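Local coordinates for polycomb protein Sfmbt (Drosophila melanogaster, PDB 5J8Y), which probably serves, as a PhoRC component, to target PRC1 to Polycomb response elements, its SAM domain pairing with that of Scm, at residues C[9-14]-C[29-34]; C[24-29]-C[50-55]; C[38-43]-C[64-69]; C[47-50]-C[55-58]. All coordinates share one frame; numbering follows the deposited sequence.

In the fold
From the N terminus, helix 11-20 opens interaction 1, which closes a loop onto helix 27-32. Before that loop is complete, 24-29 opens interaction 2, so the two cross, share T29, and tie helix 27-32 first to helix 11-20 and then to the end of helix 45-51. Interaction 3 starts at 38-43, after interaction 1 has closed; it crosses interaction 2 and joins helix 37-40 to the long helix 56-71. Nested inside its loop, interaction 4 spans the short link between helices 45-51 and 56-71, sharing P50 and K55 with interaction 2. Their centres lie about 7 Å apart, whereas interactions 2 and 3 sit on opposite sides of the chain's centre.

Interaction 1: C[9-14]-C[29-34]; sequences WNVYDV and TFSRNK
The F30 ring meets V14 at its edge: V14 CG1 stands near the ring plane, 3.7 Å from F30 CD2, and the two side chains cross at about a right angle. L51 and L40 also pack against this ring, from helices 45-51 and 37-40, so F30 belongs to the buried centre. Nearer the surface, V11 points at the end of the other helix and divides its two methyls between S31 and K34. With CG1 anti to the backbone N (chi1 -177°), that methyl lies against the S31 backbone and hydroxyl, V11 CG1 being 3.6 Å from S31 CA, while V11 CG2 lies 4.1 Å from K34 CA. The contact thus joins the start of one helix to the end of another within the all-helical SAM fold. Helix 11-20 begins with a capping box in which D13 N donates to N10 OD1 (2.7 Å) and N10 N donates to D13 OD2 (2.7 Å), the latter on the anti lone pair of the carboxylate. Helix 27-32 ends in a Schellman motif with K34, at positive phi, as its C-prime residue; I35 N returns to F30 O and K34 N bonds S31 O at 2.8 Å. Just before it, N33 turns its amide back to the last turn: N33 ND2 donates to T29 O at 2.7 Å, on the opposite face of that carbonyl from N33 N.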
loop_
_atom_site.group_PDB
_atom_site.type_symbol
_atom_site.label_atom_id
_atom_site.label_comp_id
_atom_site.label_asym_id
_atom_site.label_seq_id
_atom_site.Cartn_x
_atom_site.Cartn_y
_atom_site.Cartn_z
ATOM N N TRP C 9 12.815 20.332 -2.854
ATOM C CA TRP C 9 12.839 19.455 -4.020
ATOM C C TRP C 9 11.932 19.894 -5.195
ATOM O O TRP C 9 10.806 20.278 -5.008
ATOM C CB TRP C 9 12.366 18.064 -3.624
ATOM C CG TRP C 9 13.258 17.224 -2.709
ATOM C CD1 TRP C 9 14.466 17.545 -2.156
ATOM C CD2 TRP C 9 12.949 15.922 -2.251
ATOM N NE1 TRP C 9 14.924 16.508 -1.385
ATOM C CE2 TRP C 9 14.008 15.495 -1.436
ATOM C CE3 TRP C 9 11.875 15.071 -2.454
ATOM C CZ2 TRP C 9 14.005 14.269 -0.824
ATOM C CZ3 TRP C 9 11.888 13.876 -1.875
ATOM C CH2 TRP C 9 12.950 13.465 -1.073
ATOM N N ASN C 10 12.440 19.799 -6.414
ATOM C CA ASN C 10 11.627 19.940 -7.627
ATOM C C ASN C 10 11.107 18.581 -8.128
ATOM O O ASN C 10 11.288 17.603 -7.466
ATOM C CB ASN C 10 12.393 20.653 -8.739
ATOM C CG ASN C 10 13.669 19.948 -9.097
ATOM O OD1 ASN C 10 13.765 18.739 -9.016
ATOM N ND2 ASN C 10 14.665 20.719 -9.496
ATOM N N VAL C 11 10.499 18.564 -9.316
ATOM C CA VAL C 11 9.912 17.376 -9.892
ATOM C C VAL C 11 10.976 16.305 -10.095
ATOM O O VAL C 11 10.747 15.139 -9.845
ATOM C CB VAL C 11 9.266 17.612 -11.283
ATOM C CG1 VAL C 11 8.631 16.329 -11.748
ATOM C CG2 VAL C 11 8.225 18.704 -11.272
ATOM N N TYR C 12 12.142 16.723 -10.559
ATOM C CA TYR C 12 13.276 15.824 -10.722
ATOM C C TYR C 12 13.750 15.275 -9.396
ATOM O O TYR C 12 14.165 14.147 -9.309
ATOM C CB TYR C 12 14.415 16.477 -11.506
ATOM C CG TYR C 12 15.619 15.573 -11.720
ATOM C CD1 TYR C 12 15.693 14.714 -12.797
ATOM C CD2 TYR C 12 16.679 15.601 -10.853
ATOM C CE1 TYR C 12 16.788 13.915 -12.981
ATOM C CE2 TYR C 12 17.764 14.817 -11.025
ATOM C CZ TYR C 12 17.818 13.975 -12.084
ATOM O OH TYR C 12 18.904 13.197 -12.220
ATOM N N ASP C 13 13.721 16.088 -8.364
ATOM C CA ASP C 13 14.130 15.628 -7.049
ATOM C C ASP C 13 13.196 14.451 -6.600
ATOM O O ASP C 13 13.646 13.461 -6.113
ATOM C CB ASP C 13 14.056 16.773 -6.054
ATOM C CG ASP C 13 15.239 17.757 -6.165
ATOM O OD1 ASP C 13 16.392 17.326 -6.076
ATOM O OD2 ASP C 13 14.975 18.940 -6.319
ATOM N N VAL C 14 11.899 14.590 -6.826
ATOM C CA VAL C 14 10.913 13.579 -6.449
ATOM C C VAL C 14 11.135 12.275 -7.237
ATOM O O VAL C 14 11.000 11.190 -6.719
ATOM C CB VAL C 14 9.477 14.130 -6.626
ATOM C CG1 VAL C 14 8.440 13.073 -6.354
ATOM C CG2 VAL C 14 9.238 15.335 -5.716
ATOM N N THR C 29 4.422 9.123 -13.822
ATOM C CA THR C 29 3.126 9.674 -13.412
ATOM C C THR C 29 3.301 10.885 -12.493
ATOM O O THR C 29 2.617 11.881 -12.592
ATOM C CB THR C 29 2.219 8.650 -12.726
ATOM O OG1 THR C 29 2.199 7.435 -13.480
ATOM C CG2 THR C 29 0.878 9.174 -12.661
ATOM N N PHE C 30 4.267 10.762 -11.625
ATOM C CA PHE C 30 4.567 11.792 -10.688
ATOM C C PHE C 30 5.057 13.068 -11.432
ATOM O O PHE C 30 4.685 14.165 -11.098
ATOM C CB PHE C 30 5.547 11.280 -9.665
ATOM C CG PHE C 30 4.900 10.818 -8.398
ATOM C CD1 PHE C 30 3.883 9.928 -8.442
ATOM C CD2 PHE C 30 5.306 11.283 -7.172
ATOM C CE1 PHE C 30 3.256 9.508 -7.287
ATOM C CE2 PHE C 30 4.697 10.851 -6.024
ATOM C CZ PHE C 30 3.667 9.978 -6.082
ATOM N N SER C 31 5.900 12.877 -12.433
ATOM C CA SER C 31 6.417 13.956 -13.294
ATOM C C SER C 31 5.370 14.600 -14.118
ATOM O O SER C 31 5.256 15.790 -14.159
ATOM C CB SER C 31 7.448 13.429 -14.235
ATOM O OG SER C 31 8.608 13.185 -13.565
ATOM N N ARG C 32 4.542 13.784 -14.715
ATOM C CA ARG C 32 3.499 14.290 -15.558
ATOM C C ARG C 32 2.589 15.155 -14.756
ATOM O O ARG C 32 2.160 16.156 -15.234
ATOM C CB ARG C 32 2.699 13.165 -16.169
ATOM C CG ARG C 32 3.286 12.500 -17.373
ATOM C CD ARG C 32 2.280 11.468 -17.855
ATOM N NE ARG C 32 2.180 10.365 -16.938
ATOM C CZ ARG C 32 3.112 9.440 -16.832
ATOM N NH1 ARG C 32 4.170 9.480 -17.572
ATOM N NH2 ARG C 32 2.979 8.484 -15.991
ATOM N N ASN C 33 2.298 14.767 -13.537
ATOM C CA ASN C 33 1.483 15.580 -12.681
ATOM C C ASN C 33 2.225 16.642 -11.893
ATOM O O ASN C 33 1.686 17.289 -11.019
ATOM C CB ASN C 33 0.741 14.697 -11.733
ATOM C CG ASN C 33 -0.280 13.911 -12.411
ATOM O OD1 ASN C 33 -1.374 14.379 -12.648
ATOM N ND2 ASN C 33 0.077 12.709 -12.753
ATOM N N LYS C 34 3.475 16.810 -12.216
ATOM C CA LYS C 34 4.255 17.817 -11.593
ATOM C C LYS C 34 4.146 17.787 -10.099
ATOM O O LYS C 34 3.672 18.686 -9.451
ATOM C CB LYS C 34 3.900 19.167 -12.172
ATOM C CG LYS C 34 4.463 19.378 -13.562
ATOM C CD LYS C 34 4.316 20.787 -14.036
ATOM C CE LYS C 34 5.572 21.633 -13.850
ATOM N NZ LYS C 34 5.332 23.034 -14.308
#

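Interaction 2: C[24-29]-C[50-55]; sequences TAHCDT and PLLGMK
H26 and L52 make the tight half of this contact, in which the start of helix 27-32 meets the end of helix 45-51 in the SAM helical bundle. The latter helix closes with a Schellman motif: G53, at positive phi, is its C-prime residue, M54 N turns back to M49 O, and the bond from G53 N to P50 O is weak. L52, just ahead of that glycine, drives a single methyl at the imidazole. L52 CD2 comes to 3.2 Å from H26 ND1, a short approach, and to 3.7 Å from H26 CG, meeting the ring obliquely while the two side chains cross at about a right angle. A chi1 of -46° sets H26 CG anti to its own carbonyl carbon and beside the backbone N; A25 CB lies over the centre of one ring face, 4.3 Å above the plane. P58 of helix 56-71 packs on both H26 and L52, and I62 of the same helix also touches L52. The T29 half is looser. T29 and L51 slide past each other in opposite directions, and their methyls, T29 CG2 and L51 CD2, are 4.0 Å apart. T29 CG2 lies closer to the main chain, at 3.3 Å from L51 O. Here a water enters, in the plane of the H26 ring at its edge, and spans the two segments: it donates to L51 O at 3.0 Å and is hydrogen-bonded to T29 OG1 at 2.7 Å.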
loop_
_atom_site.group_PDB
_atom_site.type_symbol
_atom_site.label_atom_id
_atom_site.label_comp_id
_atom_site.label_asym_id
_atom_site.label_seq_id
_atom_site.Cartn_x
_atom_site.Cartn_y
_atom_site.Cartn_z
ATOM N N THR C 24 10.693 3.195 -8.919
ATOM C CA THR C 24 10.970 3.654 -10.258
ATOM C C THR C 24 9.755 3.668 -11.123
ATOM O O THR C 24 9.633 4.527 -11.937
ATOM C CB THR C 24 11.995 2.811 -10.957
ATOM O OG1 THR C 24 13.139 2.658 -10.149
ATOM C CG2 THR C 24 12.368 3.375 -12.224
ATOM N N ALA C 25 8.857 2.732 -10.938
ATOM C CA ALA C 25 7.695 2.601 -11.801
ATOM C C ALA C 25 6.727 3.766 -11.787
ATOM O O ALA C 25 5.895 3.872 -12.654
ATOM C CB ALA C 25 6.975 1.294 -11.551
ATOM N N HIS C 26 6.752 4.558 -10.739
ATOM C CA HIS C 26 5.818 5.639 -10.581
ATOM C C HIS C 26 6.354 7.059 -10.907
ATOM O O HIS C 26 5.622 8.027 -10.934
ATOM C CB HIS C 26 5.279 5.564 -9.163
ATOM C CG HIS C 26 4.888 4.186 -8.754
ATOM N ND1 HIS C 26 3.716 3.613 -9.142
ATOM C CD2 HIS C 26 5.522 3.270 -8.007
ATOM C CE1 HIS C 26 3.637 2.404 -8.643
ATOM N NE2 HIS C 26 4.705 2.187 -7.922
ATOM N N CYS C 27 7.618 7.132 -11.237
ATOM C CA CYS C 27 8.231 8.409 -11.517
ATOM C C CYS C 27 7.524 9.185 -12.615
ATOM O O CYS C 27 7.237 10.331 -12.448
ATOM C CB CYS C 27 9.665 8.191 -11.962
ATOM S SG CYS C 27 10.773 7.397 -10.834
ATOM N N ASP C 28 7.200 8.537 -13.708
ATOM C CA ASP C 28 6.648 9.236 -14.848
ATOM C C ASP C 28 5.265 9.841 -14.559
ATOM O O ASP C 28 4.971 10.964 -14.982
ATOM C CB ASP C 28 6.722 8.449 -16.194
ATOM C CG ASP C 28 8.150 7.856 -16.543
ATOM O OD1 ASP C 28 9.162 8.337 -16.059
ATOM O OD2 ASP C 28 8.234 6.883 -17.352
ATOM N N THR C 29 4.422 9.123 -13.822
ATOM C CA THR C 29 3.126 9.674 -13.412
ATOM C C THR C 29 3.301 10.885 -12.493
ATOM O O THR C 29 2.617 11.881 -12.592
ATOM C CB THR C 29 2.219 8.650 -12.726
ATOM O OG1 THR C 29 2.199 7.435 -13.480
ATOM C CG2 THR C 29 0.878 9.174 -12.661
ATOM N N PRO C 50 -5.447 7.965 -7.114
ATOM C CA PRO C 50 -5.522 8.130 -8.572
ATOM C C PRO C 50 -4.157 8.314 -9.237
ATOM O O PRO C 50 -4.026 8.007 -10.421
ATOM C CB PRO C 50 -6.382 9.387 -8.741
ATOM C CG PRO C 50 -6.255 10.121 -7.456
ATOM C CD PRO C 50 -6.116 9.067 -6.402
ATOM N N LEU C 51 -3.141 8.768 -8.527
ATOM C CA LEU C 51 -1.814 8.917 -9.085
ATOM C C LEU C 51 -1.184 7.585 -9.321
ATOM O O LEU C 51 -0.187 7.526 -9.949
ATOM C CB LEU C 51 -0.864 9.708 -8.193
ATOM C CG LEU C 51 -0.727 11.213 -8.349
ATOM C CD1 LEU C 51 0.387 11.768 -7.508
ATOM C CD2 LEU C 51 -0.536 11.650 -9.790
ATOM N N LEU C 52 -1.752 6.532 -8.777
ATOM C CA LEU C 52 -1.218 5.186 -8.963
ATOM C C LEU C 52 -2.279 4.226 -9.495
ATOM O O LEU C 52 -2.250 3.032 -9.202
ATOM C CB LEU C 52 -0.647 4.660 -7.646
ATOM C CG LEU C 52 0.471 5.490 -7.011
ATOM C CD1 LEU C 52 0.960 4.794 -5.773
ATOM C CD2 LEU C 52 1.625 5.713 -7.965
ATOM N N GLY C 53 -3.214 4.759 -10.275
ATOM C CA GLY C 53 -4.202 3.940 -10.956
ATOM C C GLY C 53 -5.179 3.258 -10.019
ATOM O O GLY C 53 -5.641 2.150 -10.293
ATOM N N MET C 54 -5.491 3.919 -8.914
ATOM C CA MET C 54 -6.444 3.416 -7.952
ATOM C C MET C 54 -6.019 2.054 -7.389
ATOM O O MET C 54 -6.839 1.226 -7.085
ATOM C CB MET C 54 -7.846 3.328 -8.560
ATOM C CG MET C 54 -8.435 4.663 -9.013
ATOM S SD MET C 54 -8.336 6.007 -7.823
ATOM C CE MET C 54 -9.559 5.473 -6.645
ATOM N N LYS C 55 -4.727 1.843 -7.255
ATOM C CA LYS C 55 -4.188 0.610 -6.686
ATOM C C LYS C 55 -3.748 0.830 -5.241
ATOM O O LYS C 55 -2.890 1.667 -4.967
ATOM C CB LYS C 55 -3.016 0.101 -7.525
ATOM C CG LYS C 55 -3.413 -0.370 -8.913
ATOM C CD LYS C 55 -2.197 -0.701 -9.762
ATOM C CE LYS C 55 -2.559 -1.650 -10.891
ATOM N NZ LYS C 55 -1.566 -1.608 -11.998
HETATM O O HOH W 1 1.616 5.669 -11.495
#

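Interaction 3: C[38-43]-C[64-69]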
loop_
_atom_site.group_PDB
_atom_site.type_symbol
_atom_site.label_atom_id
_atom_site.label_comp_id
_atom_site.label_asym_id
_atom_site.label_seq_id
_atom_site.Cartn_x
_atom_site.Cartn_y
_atom_site.Cartn_z
ATOM N N LYS C 38 7.237 20.091 -2.451
ATOM C CA LYS C 38 6.161 20.739 -1.736
ATOM C C LYS C 38 4.861 19.975 -1.852
ATOM O O LYS C 38 4.211 19.672 -0.895
ATOM C CB LYS C 38 5.957 22.152 -2.295
ATOM C CG LYS C 38 4.705 22.876 -1.919
ATOM C CD LYS C 38 4.944 24.375 -1.965
ATOM C CE LYS C 38 3.753 25.107 -1.405
ATOM N NZ LYS C 38 3.733 25.281 0.054
ATOM N N ARG C 39 4.478 19.637 -3.067
ATOM C CA ARG C 39 3.273 18.893 -3.285
ATOM C C ARG C 39 3.404 17.487 -2.731
ATOM O O ARG C 39 2.452 16.930 -2.237
ATOM C CB ARG C 39 2.881 18.884 -4.730
ATOM C CG ARG C 39 1.640 18.095 -5.032
ATOM C CD ARG C 39 0.338 18.557 -4.403
ATOM N NE ARG C 39 -0.719 17.727 -4.935
ATOM C CZ ARG C 39 -1.918 17.551 -4.435
ATOM N NH1 ARG C 39 -2.333 18.180 -3.362
ATOM N NH2 ARG C 39 -2.711 16.706 -5.033
ATOM N N LEU C 40 4.576 16.929 -2.796
ATOM C CA LEU C 40 4.807 15.616 -2.266
ATOM C C LEU C 40 4.320 15.501 -0.827
ATOM O O LEU C 40 3.451 14.734 -0.509
ATOM C CB LEU C 40 6.275 15.281 -2.260
ATOM C CG LEU C 40 6.634 13.835 -1.919
ATOM C CD1 LEU C 40 6.088 12.805 -2.878
ATOM C CD2 LEU C 40 8.112 13.644 -1.735
ATOM N N LEU C 41 4.919 16.320 0.003
ATOM C CA LEU C 41 4.638 16.366 1.417
ATOM C C LEU C 41 3.229 16.767 1.768
ATOM O O LEU C 41 2.872 16.714 2.895
ATOM C CB LEU C 41 5.611 17.264 2.118
ATOM C CG LEU C 41 7.081 17.151 1.856
ATOM C CD1 LEU C 41 7.776 18.184 2.644
ATOM C CD2 LEU C 41 7.677 15.821 2.211
ATOM N N GLN C 42 2.443 17.178 0.799
ATOM C CA GLN C 42 1.081 17.579 1.006
ATOM C C GLN C 42 0.159 16.457 0.719
ATOM O O GLN C 42 -0.933 16.429 1.186
ATOM C CB GLN C 42 0.713 18.757 0.092
ATOM C CG GLN C 42 1.183 20.125 0.579
ATOM C CD GLN C 42 0.868 21.257 -0.399
ATOM O OE1 GLN C 42 1.191 21.199 -1.571
ATOM N NE2 GLN C 42 0.246 22.296 0.103
ATOM N N LEU C 43 0.601 15.538 -0.102
ATOM C CA LEU C 43 -0.207 14.428 -0.520
ATOM C C LEU C 43 -0.902 13.595 0.573
ATOM O O LEU C 43 -0.275 13.206 1.485
ATOM C CB LEU C 43 0.636 13.476 -1.395
ATOM C CG LEU C 43 0.973 13.919 -2.805
ATOM C CD1 LEU C 43 1.766 12.966 -3.629
ATOM C CD2 LEU C 43 -0.300 14.285 -3.517
ATOM N N ASP C 64 3.582 5.300 2.858
ATOM C CA ASP C 64 4.522 4.895 3.899
ATOM C C ASP C 64 5.894 5.520 3.677
ATOM O O ASP C 64 6.532 6.001 4.612
ATOM C CB ASP C 64 4.652 3.373 3.937
ATOM C CG ASP C 64 5.547 2.895 5.061
ATOM O OD1 ASP C 64 5.321 3.310 6.219
ATOM O OD2 ASP C 64 6.481 2.113 4.787
ATOM N N LEU C 65 6.342 5.496 2.428
ATOM C CA LEU C 65 7.640 6.048 2.063
ATOM C C LEU C 65 7.713 7.544 2.368
ATOM O O LEU C 65 8.710 8.024 2.910
ATOM C CB LEU C 65 7.916 5.786 0.582
ATOM C CG LEU C 65 9.185 6.393 -0.012
ATOM C CD1 LEU C 65 10.428 5.881 0.700
ATOM C CD2 LEU C 65 9.248 6.090 -1.501
ATOM N N ILE C 66 6.663 8.276 2.059
ATOM C CA ILE C 66 6.604 9.709 2.314
ATOM C C ILE C 66 6.624 9.975 3.853
ATOM O O ILE C 66 7.325 10.805 4.341
ATOM C CB ILE C 66 5.368 10.361 1.676
ATOM C CG1 ILE C 66 5.397 10.307 0.172
ATOM C CG2 ILE C 66 5.265 11.804 2.043
ATOM C CD1 ILE C 66 4.108 10.699 -0.474
ATOM N N ALA C 67 5.816 9.196 4.572
ATOM C CA ALA C 67 5.752 9.274 6.011
ATOM C C ALA C 67 7.141 9.067 6.582
ATOM O O ALA C 67 7.536 9.763 7.455
ATOM C CB ALA C 67 4.772 8.260 6.585
ATOM N N GLN C 68 7.868 8.096 6.058
ATOM C CA GLN C 68 9.213 7.814 6.521
ATOM C C GLN C 68 10.135 8.973 6.166
ATOM O O GLN C 68 11.044 9.309 6.897
ATOM C CB GLN C 68 9.741 6.521 5.920
ATOM C CG GLN C 68 11.023 5.993 6.551
ATOM C CD GLN C 68 10.821 5.349 7.910
ATOM O OE1 GLN C 68 9.705 5.231 8.400
ATOM N NE2 GLN C 68 11.917 4.925 8.522
ATOM N N LEU C 69 9.855 9.598 5.045
ATOM C CA LEU C 69 10.635 10.691 4.603
ATOM C C LEU C 69 10.512 11.783 5.626
ATOM O O LEU C 69 11.452 12.313 6.071
ATOM C CB LEU C 69 10.164 11.211 3.277
ATOM C CG LEU C 69 10.895 12.464 2.793
ATOM C CD1 LEU C 69 12.387 12.281 2.637
ATOM C CD2 LEU C 69 10.246 12.975 1.542
#
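The two backbones come nearest at L41 and I66, whose CA atoms are 7.0 Å apart, where a type I turn from L40 to L43 runs past the side of helix 56-71. Aliphatic side chains fill most of that distance. L40 points toward the helix and divides its branches between two residues one turn apart: L40 CD1 meets I66 CD1 at 3.8 Å, and L40 CD2 meets L69 CD2 at 4.0 Å. Both pairs cross obliquely. The fork is aimed by a chi1 of -171°, which sets L40 CG anti to the backbone N, beside the carbonyl carbon, and heading toward helix 56-71. I66 CD1 also lies 4.1 Å from L40 O, so the end of the isoleucine reaches the main chain of the turn. L41 starts off to one side, yet its CD2 methyl swings in to 3.9 Å from L69 CD2 and crosses that leucine at about a right angle, so L69 CD2 touches a methyl of each of two consecutive leucines, both on the same side of it. In the SAM fold the long last helix packs against the shorter ones, and these residues are part of its hydrophobic seam: W9 packs on both L40 and L69, F17 of helix 11-20 adds to L69, and I48 of helix 45-51 meets I66. Toward the surface, K70 NZ is hydrogen-bonded to L41 O. On the far side of the turn, L43 CD2 sits 3.5 Å above one face of the R39 guanidinium, offset toward its rim, while D47 packs against the same arginine.

Interaction 4: C[47-50]-C[55-58]; sequences DIMP and KVGP
M49 CE makes the closest approach from residues 47-50 to K55 and V56, where helix 56-71 begins. It approaches the main chain rather than a side chain first, lying 3.7 Å from K55 N and 3.8 Å from K55 C, and it touches V56 CG2 at 3.9 Å. The sulfur follows alongside, M49 SD being 4.0 Å from K55 O and 4.1 Å from V56 CA. This reach depends on a curled chain: M49 CG leaves beside the backbone N, and chi2 (-55°) and chi3 (-62°) both bend, folding the methyl against the K55-V56 peptide. V56 itself points away from M49, but its CG2 branch, beside its own backbone N, turns to meet the thioether. K55 occupies the N-cap position of helix 56-71, the long closing helix of the SAM fold, and its start is consistent with the end-helix surface through which many SAM domains associate. Here the Scm chain meets it: V56 N is hydrogen-bonded to H35 ND1 of Scm, and G57 makes backbone hydrogen bonds to the same chain. M49 packs on M49 of Scm as well, so its side chain serves the intramolecular contact and the heterodimer at once. With M49 cut back to an alanine, the thioether would be gone, which is likely to open a gap beside V56 CG2 and the K55-V56 peptide and to remove the packing on M49 of Scm. Farther in, A59 packs against both M49 and I48, and L43 and I66 press on I48 from deeper in the core.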
loop_
_atom_site.group_PDB
_atom_site.type_symbol
_atom_site.label_atom_id
_atom_site.label_comp_id
_atom_site.label_asym_id
_atom_site.label_seq_id
_atom_site.Cartn_x
_atom_site.Cartn_y
_atom_site.Cartn_z
ATOM N N ASP C 47 -5.296 11.414 -2.451
ATOM C CA ASP C 47 -4.607 12.017 -3.590
ATOM C C ASP C 47 -3.724 10.994 -4.298
ATOM O O ASP C 47 -3.630 10.974 -5.524
ATOM C CB ASP C 47 -3.750 13.201 -3.134
ATOM C CG ASP C 47 -4.542 14.237 -2.362
ATOM O OD1 ASP C 47 -5.702 14.508 -2.737
ATOM O OD2 ASP C 47 -4.002 14.785 -1.378
ATOM N N ILE C 48 -3.072 10.154 -3.504
ATOM C CA ILE C 48 -2.118 9.179 -4.014
ATOM C C ILE C 48 -2.805 8.064 -4.805
ATOM O O ILE C 48 -2.200 7.475 -5.699
ATOM C CB ILE C 48 -1.291 8.580 -2.846
ATOM C CG1 ILE C 48 -0.283 9.619 -2.349
ATOM C CG2 ILE C 48 -0.552 7.308 -3.261
ATOM C CD1 ILE C 48 0.330 9.304 -1.002
ATOM N N MET C 49 -4.070 7.825 -4.490
ATOM C CA MET C 49 -4.810 6.714 -5.079
ATOM C C MET C 49 -4.918 6.855 -6.611
ATOM O O MET C 49 -4.472 5.995 -7.321
ATOM C CB MET C 49 -6.169 6.556 -4.442
ATOM C CG MET C 49 -6.170 5.781 -3.145
ATOM S SD MET C 49 -5.426 4.145 -3.216
ATOM C CE MET C 49 -6.484 3.329 -4.394
ATOM N N PRO C 50 -5.447 7.965 -7.114
ATOM C CA PRO C 50 -5.522 8.130 -8.572
ATOM C C PRO C 50 -4.157 8.314 -9.237
ATOM O O PRO C 50 -4.026 8.007 -10.421
ATOM C CB PRO C 50 -6.382 9.387 -8.741
ATOM C CG PRO C 50 -6.255 10.121 -7.456
ATOM C CD PRO C 50 -6.116 9.067 -6.402
ATOM N N LYS C 55 -4.727 1.843 -7.255
ATOM C CA LYS C 55 -4.188 0.610 -6.686
ATOM C C LYS C 55 -3.748 0.830 -5.241
ATOM O O LYS C 55 -2.890 1.667 -4.967
ATOM C CB LYS C 55 -3.016 0.101 -7.525
ATOM C CG LYS C 55 -3.413 -0.370 -8.913
ATOM C CD LYS C 55 -2.197 -0.701 -9.762
ATOM C CE LYS C 55 -2.559 -1.650 -10.891
ATOM N NZ LYS C 55 -1.566 -1.608 -11.998
ATOM N N VAL C 56 -4.356 0.090 -4.330
ATOM C CA VAL C 56 -4.122 0.247 -2.905
ATOM C C VAL C 56 -2.692 -0.111 -2.473
ATOM O O VAL C 56 -2.095 0.589 -1.694
ATOM C CB VAL C 56 -5.144 -0.575 -2.083
ATOM C CG1 VAL C 56 -4.769 -0.658 -0.605
ATOM C CG2 VAL C 56 -6.509 0.032 -2.233
ATOM N N GLY C 57 -2.193 -1.235 -2.960
ATOM C CA GLY C 57 -0.873 -1.709 -2.581
ATOM C C GLY C 57 0.209 -0.664 -2.788
ATOM O O GLY C 57 0.876 -0.262 -1.834
ATOM N N PRO C 58 0.394 -0.224 -4.040
ATOM C CA PRO C 58 1.337 0.852 -4.370
ATOM C C PRO C 58 1.044 2.146 -3.608
ATOM O O PRO C 58 1.968 2.806 -3.136
ATOM C CB PRO C 58 1.134 1.049 -5.875
ATOM C CG PRO C 58 0.613 -0.251 -6.364
ATOM C CD PRO C 58 -0.205 -0.822 -5.245
#